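Local coordinates for protein CRISPR-associated endonuclease Cas12b (Alicyclobacillus acidoterrestris, PDB 5U31) that is an RNA-guided endonuclease of bacterial antiviral defence that recognises a protospacer adjacent motif and cleaves target DNA with its RuvC domain, at residues Ser577-Val582 / His976-Ala981; Gly660-Gly665 / Glu711-Val716; Leu847-Ser852 / Gln983-Arg988. The protein carries 3 engineered substitutions. One frame throughout, in Å; residues are numbered along the deposited sequence.

Followed from the N terminus, the chain first meets interaction 1 at 577-582, in RuvC-I, whose partner 976-981 comes nearly 400 residues later in RuvC-III. Within that long excursion lies interaction 2, which closes a short loop of the REC2 domain, about 59 Å from interaction 1 between centres. Interaction 3 starts at 847-852, in RuvC-II, after interaction 2 has closed, and ends at 983-988, just beyond the end of interaction 1, so interactions 1 and 3 cross. Their centres are about 10 Å apart, for both pack helix 977-990 on one mixed sheet. Together they join the three RuvC pieces; interaction 2 packs a loop against helix 709-739 in the recognition lobe.

Interaction 1. Residues Ser577-Val582 / His976-Ala981; sequences SASISV and HAALNA. Engineered in segment 976-981: Ala978 (natural residue Asp). With nucleotides of chain B.
This is buried strand-on-helix packing inside the RuvC nuclease domain, where Ser579 and Ile580 of strand 578-587 meet Ala978 and Leu979 in the first turn of helix 977-990. The two short segments approach to 7.4 Å between their axes, at 48° between their N-to-C directions, and no hydrogen bond passes between them.

Ser579 is at the centre. Its CB lies 3.7 Å from Leu979 CD2 and equally near the CB of Ala978, which replaces the natural aspartate in this engineered protein. With chi1 at -48° the serine OG swings beside its own backbone N, still against the Ala978 methyl, and the hydroxyl is engaged in a hydrogen bond with Thr576 OG1.

Leu979 divides its two methyls between protein and RNA. CD2 reaches the strand backbone, 3.4 Å from Ile580 O, while CD1 lies 3.3 Å from N6 of A6 of chain B, in the guide RNA. The leucine thus touches the strand with one methyl and an RNA base with the other.

His976 stands just before the helix, as its N-cap. The ring turns an edge to the first turn, and ND1 accepts, in the ring plane, a weak bond of 3.5 Å from Leu979 N that is nevertheless fairly straight at 162°. The same histidine packs on an RNA sugar, so the capping residue also belongs to the guide-binding surface.

Backbone hydrogen bonds join Ser579 to Ala571 on the neighbouring strand 566-572. Ala571, likewise changed, and Ala978 both mark positions inferred to be catalytic, and the side chains of Ser579 and Ala571 are only about 4 Å apart. A helix carrying one acidic position, laid on a sheet that carries another, is the arrangement of the RNase H-like RuvC active site.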
loop_
_atom_site.group_PDB
_atom_site.type_symbol
_atom_site.label_atom_id
_atom_site.label_comp_id
_atom_site.label_asym_id
_atom_site.label_seq_id
_atom_site.Cartn_x
_atom_site.Cartn_y
_atom_site.Cartn_z
ATOM N N SER A 577 5.013 -0.180 -16.512
ATOM C CA SER A 577 5.168 -0.502 -15.099
ATOM C C SER A 577 6.495 0.014 -14.559
ATOM O O SER A 577 6.552 0.552 -13.447
ATOM C CB SER A 577 5.043 -2.011 -14.889
ATOM O OG SER A 577 3.729 -2.454 -15.189
ATOM N N ALA A 578 7.565 -0.114 -15.338
ATOM C CA ALA A 578 8.885 0.294 -14.879
ATOM C C ALA A 578 9.723 0.746 -16.062
ATOM O O ALA A 578 9.752 0.077 -17.097
ATOM C CB ALA A 578 9.593 -0.848 -14.144
ATOM N N SER A 579 10.400 1.880 -15.897
ATOM C CA SER A 579 11.355 2.393 -16.869
ATOM C C SER A 579 12.684 2.578 -16.156
ATOM O O SER A 579 12.754 3.266 -15.131
ATOM C CB SER A 579 10.867 3.706 -17.479
ATOM O OG SER A 579 9.517 3.587 -17.890
ATOM N N ILE A 580 13.731 1.953 -16.684
ATOM C CA ILE A 580 14.998 1.855 -15.980
ATOM C C ILE A 580 16.099 2.459 -16.834
ATOM O O ILE A 580 15.987 2.569 -18.056
ATOM C CB ILE A 580 15.336 0.393 -15.605
ATOM C CG1 ILE A 580 15.673 -0.427 -16.854
ATOM C CG2 ILE A 580 14.180 -0.247 -14.849
ATOM C CD1 ILE A 580 17.158 -0.665 -17.049
ATOM N N SER A 581 17.173 2.862 -16.163
ATOM C CA SER A 581 18.394 3.285 -16.832
ATOM C C SER A 581 19.562 2.906 -15.939
ATOM O O SER A 581 19.529 3.169 -14.733
ATOM C CB SER A 581 18.396 4.789 -17.115
ATOM O OG SER A 581 18.155 5.517 -15.931
ATOM N N VAL A 582 20.577 2.285 -16.530
ATOM C CA VAL A 582 21.704 1.720 -15.801
ATOM C C VAL A 582 22.917 2.610 -16.027
ATOM O O VAL A 582 23.199 3.009 -17.162
ATOM C CB VAL A 582 21.981 0.271 -16.242
ATOM C CG1 VAL A 582 23.216 -0.271 -15.556
ATOM C CG2 VAL A 582 20.789 -0.604 -15.938
ATOM N N HIS A 976 11.957 10.331 -23.639
ATOM C CA HIS A 976 10.886 9.634 -22.945
ATOM C C HIS A 976 10.750 10.159 -21.526
ATOM O O HIS A 976 11.725 10.194 -20.769
ATOM C CB HIS A 976 11.173 8.134 -22.930
ATOM C CG HIS A 976 9.974 7.288 -22.638
ATOM N ND1 HIS A 976 9.633 6.892 -21.363
ATOM C CD2 HIS A 976 9.042 6.749 -23.460
ATOM C CE1 HIS A 976 8.540 6.151 -21.413
ATOM N NE2 HIS A 976 8.163 6.047 -22.673
ATOM N N ALA A 977 9.533 10.573 -21.171
ATOM C CA ALA A 977 9.311 11.228 -19.887
ATOM C C ALA A 977 9.739 10.334 -18.730
ATOM O O ALA A 977 10.450 10.775 -17.820
ATOM C CB ALA A 977 7.842 11.623 -19.751
ATOM N N ALA A 978 9.319 9.066 -18.755
ATOM C CA ALA A 978 9.657 8.150 -17.669
ATOM C C ALA A 978 11.159 7.912 -17.590
ATOM O O ALA A 978 11.743 7.926 -16.499
ATOM C CB ALA A 978 8.912 6.827 -17.850
ATOM N N LEU A 979 11.804 7.685 -18.736
ATOM C CA LEU A 979 13.252 7.528 -18.739
ATOM C C LEU A 979 13.953 8.804 -18.303
ATOM O O LEU A 979 15.006 8.744 -17.660
ATOM C CB LEU A 979 13.731 7.109 -20.125
ATOM C CG LEU A 979 13.269 5.725 -20.572
ATOM C CD1 LEU A 979 13.738 5.465 -21.983
ATOM C CD2 LEU A 979 13.781 4.650 -19.618
ATOM N N ASN A 980 13.391 9.965 -18.644
ATOM C CA ASN A 980 13.992 11.219 -18.208
ATOM C C ASN A 980 13.883 11.385 -16.701
ATOM O O ASN A 980 14.788 11.936 -16.064
ATOM C CB ASN A 980 13.337 12.397 -18.914
ATOM C CG ASN A 980 13.767 13.722 -18.334
ATOM O OD1 ASN A 980 14.892 14.177 -18.556
ATOM N ND2 ASN A 980 12.873 14.354 -17.578
ATOM N N ALA A 981 12.776 10.925 -16.117
ATOM C CA ALA A 981 12.663 10.927 -14.665
ATOM C C ALA A 981 13.655 9.957 -14.047
ATOM O O ALA A 981 14.282 10.264 -13.027
ATOM C CB ALA A 981 11.237 10.574 -14.248
ATOM P P A B 6 19.855 11.784 -24.556
ATOM O OP1 A B 6 19.481 12.976 -23.759
ATOM O OP2 A B 6 21.174 11.748 -25.245
ATOM O "O5'" A B 6 19.724 10.522 -23.598
ATOM C "C5'" A B 6 20.831 10.066 -22.832
ATOM C "C4'" A B 6 21.264 8.693 -23.271
ATOM O "O4'" A B 6 20.143 7.795 -23.063
ATOM C "C3'" A B 6 21.646 8.603 -24.750
ATOM O "O3'" A B 6 22.972 8.086 -25.002
ATOM C "C2'" A B 6 20.520 7.785 -25.398
ATOM O "O2'" A B 6 20.924 6.887 -26.406
ATOM C "C1'" A B 6 19.873 7.049 -24.231
ATOM N N9 A B 6 18.423 6.984 -24.420
ATOM C C8 A B 6 17.579 8.062 -24.527
ATOM N N7 A B 6 16.326 7.744 -24.741
ATOM C C5 A B 6 16.348 6.360 -24.802
ATOM C C6 A B 6 15.330 5.417 -25.013
ATOM N N6 A B 6 14.052 5.749 -25.206
ATOM N N1 A B 6 15.673 4.113 -25.013
ATOM C C2 A B 6 16.958 3.788 -24.821
ATOM N N3 A B 6 18.009 4.580 -24.616
ATOM C C4 A B 6 17.633 5.873 -24.616
#

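Interaction 2. Residues Gly660-Gly665 / Glu711-Val716; sequences GSEDVG and EWMDAV
Met713, modelled as selenomethionine, and Gly660 carry the larger share of this contact, the Met713 side chain lying along the backbone of Gly660 and Ser661. The two segments meet by van der Waals packing of side chains on loop backbone, with no hydrogen bond between them. Gly660 has no side chain, and its CA comes within 4.9 Å of that of Met713. The CG of Met713 touches Gly660 O at 3.5 Å. Its SE lies 3.5 Å from Ser661 O, and the bend at chi3 (-71°) turns CE so that it too stays near Ser661 O, at 3.9 Å. Glu662 crosses the end of the side chain at about a right angle, with CG 4.1 Å from SE. One turn further along the helix, Val716 adds CG1, 3.8 Å from Gly660 N, while its CG2 sits over the centre of one face of the Trp712 ring.

Among the polar interactions, Ser661 OG accepts from Asp663 N at 3.0 Å, an ST turn within the loop, whereas a hydrogen bond between Gly660 O and the hydroxyl of Tyr717, the next helix residue after 711-716, joins loop and helix.

Both segments lie in REC2; the loop leads from helix 641-658 of the bridge helix region into helix 667-675, and packs against helix 709-739. Trp712 meets Trp671 of helix 667-675 edge-to-face, and both Trp712 and Val716 touch Leu700 of helix 687-701.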
loop_
_atom_site.group_PDB
_atom_site.type_symbol
_atom_site.label_atom_id
_atom_site.label_comp_id
_atom_site.label_asym_id
_atom_site.label_seq_id
_atom_site.Cartn_x
_atom_site.Cartn_y
_atom_site.Cartn_z
ATOM N N GLY A 660 -41.434 9.080 -11.876
ATOM C CA GLY A 660 -42.501 8.578 -11.038
ATOM C C GLY A 660 -42.342 9.021 -9.600
ATOM O O GLY A 660 -42.761 8.323 -8.672
ATOM N N SER A 661 -41.725 10.182 -9.404
ATOM C CA SER A 661 -41.544 10.725 -8.069
ATOM C C SER A 661 -42.859 11.288 -7.537
ATOM O O SER A 661 -43.777 11.620 -8.291
ATOM C CB SER A 661 -40.469 11.811 -8.078
ATOM O OG SER A 661 -40.354 12.429 -6.808
ATOM N N GLU A 662 -42.948 11.379 -6.211
ATOM C CA GLU A 662 -44.072 12.025 -5.547
ATOM C C GLU A 662 -43.852 13.520 -5.367
ATOM O O GLU A 662 -44.678 14.189 -4.737
ATOM C CB GLU A 662 -44.337 11.374 -4.186
ATOM C CG GLU A 662 -44.821 9.933 -4.260
ATOM C CD GLU A 662 -45.177 9.364 -2.897
ATOM O OE1 GLU A 662 -45.228 10.140 -1.919
ATOM O OE2 GLU A 662 -45.406 8.139 -2.804
ATOM N N ASP A 663 -42.762 14.055 -5.906
ATOM C CA ASP A 663 -42.395 15.458 -5.754
ATOM C C ASP A 663 -42.634 16.161 -7.085
ATOM O O ASP A 663 -41.838 16.030 -8.020
ATOM C CB ASP A 663 -40.942 15.589 -5.307
ATOM C CG ASP A 663 -40.531 17.027 -5.051
ATOM O OD1 ASP A 663 -41.410 17.917 -5.058
ATOM O OD2 ASP A 663 -39.324 17.270 -4.841
ATOM N N VAL A 664 -43.741 16.902 -7.170
ATOM C CA VAL A 664 -43.945 17.784 -8.311
ATOM C C VAL A 664 -42.817 18.802 -8.343
ATOM O O VAL A 664 -42.474 19.411 -7.321
ATOM C CB VAL A 664 -45.321 18.459 -8.232
ATOM C CG1 VAL A 664 -45.562 19.324 -9.467
ATOM C CG2 VAL A 664 -46.411 17.409 -8.080
ATOM N N GLY A 665 -42.225 18.986 -9.517
ATOM C CA GLY A 665 -41.014 19.750 -9.658
ATOM C C GLY A 665 -39.763 18.902 -9.711
ATOM O O GLY A 665 -38.701 19.406 -10.090
ATOM N N GLU A 711 -52.496 7.755 -11.654
ATOM C CA GLU A 711 -52.634 6.911 -12.832
ATOM C C GLU A 711 -51.443 7.036 -13.768
ATOM O O GLU A 711 -51.079 6.061 -14.433
ATOM C CB GLU A 711 -53.922 7.267 -13.584
ATOM C CG GLU A 711 -54.479 6.174 -14.485
ATOM C CD GLU A 711 -55.851 6.530 -15.034
ATOM O OE1 GLU A 711 -56.357 7.625 -14.708
ATOM O OE2 GLU A 711 -56.426 5.717 -15.790
ATOM N N TRP A 712 -50.824 8.218 -13.818
ATOM C CA TRP A 712 -49.603 8.397 -14.595
ATOM C C TRP A 712 -48.411 7.756 -13.899
ATOM O O TRP A 712 -47.575 7.116 -14.549
ATOM C CB TRP A 712 -49.356 9.889 -14.831
ATOM C CG TRP A 712 -47.917 10.305 -14.752
ATOM C CD1 TRP A 712 -47.219 10.645 -13.628
ATOM C CD2 TRP A 712 -47.006 10.449 -15.847
ATOM N NE1 TRP A 712 -45.927 10.977 -13.955
ATOM C CE2 TRP A 712 -45.771 10.867 -15.310
ATOM C CE3 TRP A 712 -47.113 10.262 -17.228
ATOM C CZ2 TRP A 712 -44.652 11.100 -16.107
ATOM C CZ3 TRP A 712 -46.002 10.493 -18.015
ATOM C CH2 TRP A 712 -44.787 10.908 -17.454
HETATM N N MSE A 713 -48.312 7.926 -12.584
HETATM C CA MSE A 713 -47.230 7.340 -11.805
HETATM C C MSE A 713 -47.272 5.823 -11.902
HETATM O O MSE A 713 -46.237 5.173 -11.996
HETATM C CB MSE A 713 -47.317 7.781 -10.342
HETATM C CG MSE A 713 -46.084 8.509 -9.830
HETATM SE SE MSE A 713 -46.275 9.136 -7.988
HETATM C CE MSE A 713 -47.567 10.569 -8.275
ATOM N N ASP A 714 -48.483 5.265 -11.886
ATOM C CA ASP A 714 -48.623 3.817 -11.990
ATOM C C ASP A 714 -48.147 3.302 -13.342
ATOM O O ASP A 714 -47.644 2.177 -13.432
ATOM C CB ASP A 714 -50.074 3.410 -11.748
ATOM C CG ASP A 714 -50.210 1.952 -11.371
ATOM O OD1 ASP A 714 -50.308 1.659 -10.160
ATOM O OD2 ASP A 714 -50.202 1.098 -12.282
ATOM N N ALA A 715 -48.294 4.101 -14.401
ATOM C CA ALA A 715 -47.839 3.670 -15.718
ATOM C C ALA A 715 -46.330 3.813 -15.861
ATOM O O ALA A 715 -45.687 2.990 -16.523
ATOM C CB ALA A 715 -48.560 4.460 -16.810
ATOM N N VAL A 716 -45.749 4.851 -15.253
ATOM C CA VAL A 716 -44.298 5.014 -15.278
ATOM C C VAL A 716 -43.616 3.819 -14.624
ATOM O O VAL A 716 -42.619 3.297 -15.135
ATOM C CB VAL A 716 -43.898 6.336 -14.596
ATOM C CG1 VAL A 716 -42.387 6.423 -14.435
ATOM C CG2 VAL A 716 -44.426 7.519 -15.394
#

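Interaction 3. Residues Leu847-Ser852 / Gln983-Arg988; sequences LLAELS and QNLQQR. Engineered in segment 847-852: Ala849 (natural residue Glu). With nucleotides of chain B.
Strand 847-850 and helix 983-988 run almost perpendicular to each other, their axes 8.8 Å apart at the closest and 95° between their directions. The strand belongs to the central mixed sheet of the RNase H-like RuvC fold, flanked by the parallel strands 566-572 and 890-895, and the helix lies across it. Backbones come nearest at Ala849 and Leu985, whose CA atoms are 6.9 Å apart.

Leu985 points its side chain at the strand and makes the main apolar contact. Its CD1 comes down on the strand backbone, 3.6 Å from Ala849 N, and also meets the methyl of Ala849, CB to CD1 being 3.8 Å. Ala849 is an engineered residue at a position, naturally glutamate, inferred to be catalytic. Leu985 also packs on Met894 of strand 890-895, which places it over two adjacent strands.

Leu847 answers from the strand, its CG held anti to the backbone N (chi1 -172°), an orientation that carries CD2 up to the helix backbone, 3.5 Å from Leu985 O. Leu848, one residue on, turns the other way and packs on Phe877 and Leu880 of helix 873-884, so the sheet has helices on both faces here.

At the far end of this helical segment Arg988 donates to the carbonyls of Tyr895 and Ala897 and forms a cation-pi pair with Phe993. At the near end Gln983, an established guide-RNA contact, stretches out beyond CG until NE2 makes a weak hydrogen bond, 3.4 Å long and 151° at the hydrogen, to the sugar O4' of A6 of chain B.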
loop_
_atom_site.group_PDB
_atom_site.type_symbol
_atom_site.label_atom_id
_atom_site.label_comp_id
_atom_site.label_asym_id
_atom_site.label_seq_id
_atom_site.Cartn_x
_atom_site.Cartn_y
_atom_site.Cartn_z
ATOM N N LEU A 847 17.647 2.149 -7.568
ATOM C CA LEU A 847 17.318 3.491 -7.095
ATOM C C LEU A 847 15.906 3.850 -7.546
ATOM O O LEU A 847 15.679 4.150 -8.722
ATOM C CB LEU A 847 18.333 4.509 -7.611
ATOM C CG LEU A 847 18.181 5.912 -7.024
ATOM C CD1 LEU A 847 18.365 5.874 -5.522
ATOM C CD2 LEU A 847 19.166 6.872 -7.657
ATOM N N LEU A 848 14.964 3.826 -6.610
ATOM C CA LEU A 848 13.590 4.216 -6.887
ATOM C C LEU A 848 13.369 5.682 -6.533
ATOM O O LEU A 848 14.217 6.339 -5.928
ATOM C CB LEU A 848 12.620 3.339 -6.102
ATOM C CG LEU A 848 12.569 1.860 -6.455
ATOM C CD1 LEU A 848 11.822 1.131 -5.375
ATOM C CD2 LEU A 848 11.860 1.701 -7.762
ATOM N N ALA A 849 12.207 6.198 -6.911
ATOM C CA ALA A 849 11.827 7.537 -6.492
ATOM C C ALA A 849 11.238 7.489 -5.091
ATOM O O ALA A 849 10.513 6.556 -4.736
ATOM C CB ALA A 849 10.824 8.151 -7.468
ATOM N N GLU A 850 11.573 8.493 -4.291
ATOM C CA GLU A 850 11.034 8.628 -2.943
ATOM C C GLU A 850 9.596 9.121 -3.052
ATOM O O GLU A 850 9.351 10.304 -3.290
ATOM C CB GLU A 850 11.903 9.577 -2.123
ATOM C CG GLU A 850 11.270 10.052 -0.840
ATOM C CD GLU A 850 10.733 8.904 -0.036
ATOM O OE1 GLU A 850 11.422 7.869 0.035
ATOM O OE2 GLU A 850 9.615 9.029 0.498
ATOM N N LEU A 851 8.629 8.214 -2.886
ATOM C CA LEU A 851 7.219 8.565 -3.023
ATOM C C LEU A 851 6.408 8.151 -1.801
ATOM O O LEU A 851 5.210 7.876 -1.909
ATOM C CB LEU A 851 6.620 7.944 -4.283
ATOM C CG LEU A 851 7.273 8.350 -5.599
ATOM C CD1 LEU A 851 6.527 7.719 -6.754
ATOM C CD2 LEU A 851 7.316 9.863 -5.736
ATOM N N SER A 852 7.040 8.111 -0.628
ATOM C CA SER A 852 6.309 7.727 0.574
ATOM C C SER A 852 5.197 8.715 0.895
ATOM O O SER A 852 4.155 8.317 1.421
ATOM C CB SER A 852 7.261 7.610 1.759
ATOM O OG SER A 852 7.855 8.864 2.042
ATOM N N GLN A 983 16.556 9.011 -15.260
ATOM C CA GLN A 983 17.896 9.574 -15.342
ATOM C C GLN A 983 18.060 10.765 -14.408
ATOM O O GLN A 983 19.180 11.072 -13.986
ATOM C CB GLN A 983 18.209 9.965 -16.783
ATOM C CG GLN A 983 18.212 8.791 -17.749
ATOM C CD GLN A 983 18.643 9.192 -19.139
ATOM O OE1 GLN A 983 18.856 10.371 -19.417
ATOM N NE2 GLN A 983 18.780 8.212 -20.024
ATOM N N ASN A 984 16.960 11.443 -14.074
ATOM C CA ASN A 984 17.042 12.523 -13.101
ATOM C C ASN A 984 17.390 11.986 -11.721
ATOM O O ASN A 984 18.233 12.558 -11.021
ATOM C CB ASN A 984 15.731 13.304 -13.066
ATOM C CG ASN A 984 15.901 14.739 -13.515
ATOM O OD1 ASN A 984 16.892 15.394 -13.181
ATOM N ND2 ASN A 984 14.940 15.234 -14.286
ATOM N N LEU A 985 16.754 10.884 -11.316
ATOM C CA LEU A 985 17.125 10.240 -10.061
ATOM C C LEU A 985 18.602 9.875 -10.053
ATOM O O LEU A 985 19.302 10.090 -9.057
ATOM C CB LEU A 985 16.260 9.001 -9.830
ATOM C CG LEU A 985 14.750 9.240 -9.794
ATOM C CD1 LEU A 985 14.020 7.973 -9.428
ATOM C CD2 LEU A 985 14.408 10.344 -8.817
ATOM N N GLN A 986 19.097 9.339 -11.166
ATOM C CA GLN A 986 20.516 9.025 -11.262
ATOM C C GLN A 986 21.363 10.282 -11.123
ATOM O O GLN A 986 22.352 10.301 -10.381
ATOM C CB GLN A 986 20.802 8.329 -12.588
ATOM C CG GLN A 986 22.080 7.544 -12.570
ATOM C CD GLN A 986 21.866 6.114 -12.138
ATOM O OE1 GLN A 986 22.769 5.478 -11.606
ATOM N NE2 GLN A 986 20.667 5.597 -12.373
ATOM N N GLN A 987 20.979 11.352 -11.825
ATOM C CA GLN A 987 21.739 12.595 -11.760
ATOM C C GLN A 987 21.746 13.179 -10.353
ATOM O O GLN A 987 22.739 13.789 -9.938
ATOM C CB GLN A 987 21.170 13.602 -12.762
ATOM C CG GLN A 987 21.960 14.895 -12.881
ATOM C CD GLN A 987 21.513 15.950 -11.887
ATOM O OE1 GLN A 987 20.363 15.955 -11.440
ATOM N NE2 GLN A 987 22.421 16.850 -11.533
ATOM N N ARG A 988 20.658 12.998 -9.603
ATOM C CA ARG A 988 20.602 13.495 -8.233
ATOM C C ARG A 988 21.427 12.648 -7.276
ATOM O O ARG A 988 21.865 13.150 -6.236
ATOM C CB ARG A 988 19.152 13.548 -7.760
ATOM C CG ARG A 988 18.314 14.495 -8.572
ATOM C CD ARG A 988 16.899 14.586 -8.073
ATOM N NE ARG A 988 16.184 15.629 -8.798
ATOM C CZ ARG A 988 14.978 16.072 -8.473
ATOM N NH1 ARG A 988 14.345 15.561 -7.426
ATOM N NH2 ARG A 988 14.408 17.029 -9.192
ATOM P P A B 6 19.855 11.784 -24.556
ATOM O OP1 A B 6 19.481 12.976 -23.759
ATOM O OP2 A B 6 21.174 11.748 -25.245
ATOM O "O5'" A B 6 19.724 10.522 -23.598
ATOM C "C5'" A B 6 20.831 10.066 -22.832
ATOM C "C4'" A B 6 21.264 8.693 -23.271
ATOM O "O4'" A B 6 20.143 7.795 -23.063
ATOM C "C3'" A B 6 21.646 8.603 -24.750
ATOM O "O3'" A B 6 22.972 8.086 -25.002
ATOM C "C2'" A B 6 20.520 7.785 -25.398
ATOM O "O2'" A B 6 20.924 6.887 -26.406
ATOM C "C1'" A B 6 19.873 7.049 -24.231
ATOM N N9 A B 6 18.423 6.984 -24.420
ATOM C C8 A B 6 17.579 8.062 -24.527
ATOM N N7 A B 6 16.326 7.744 -24.741
ATOM C C5 A B 6 16.348 6.360 -24.802
ATOM C C6 A B 6 15.330 5.417 -25.013
ATOM N N6 A B 6 14.052 5.749 -25.206
ATOM N N1 A B 6 15.673 4.113 -25.013
ATOM C C2 A B 6 16.958 3.788 -24.821
ATOM N N3 A B 6 18.009 4.580 -24.616
ATOM C C4 A B 6 17.633 5.873 -24.616
#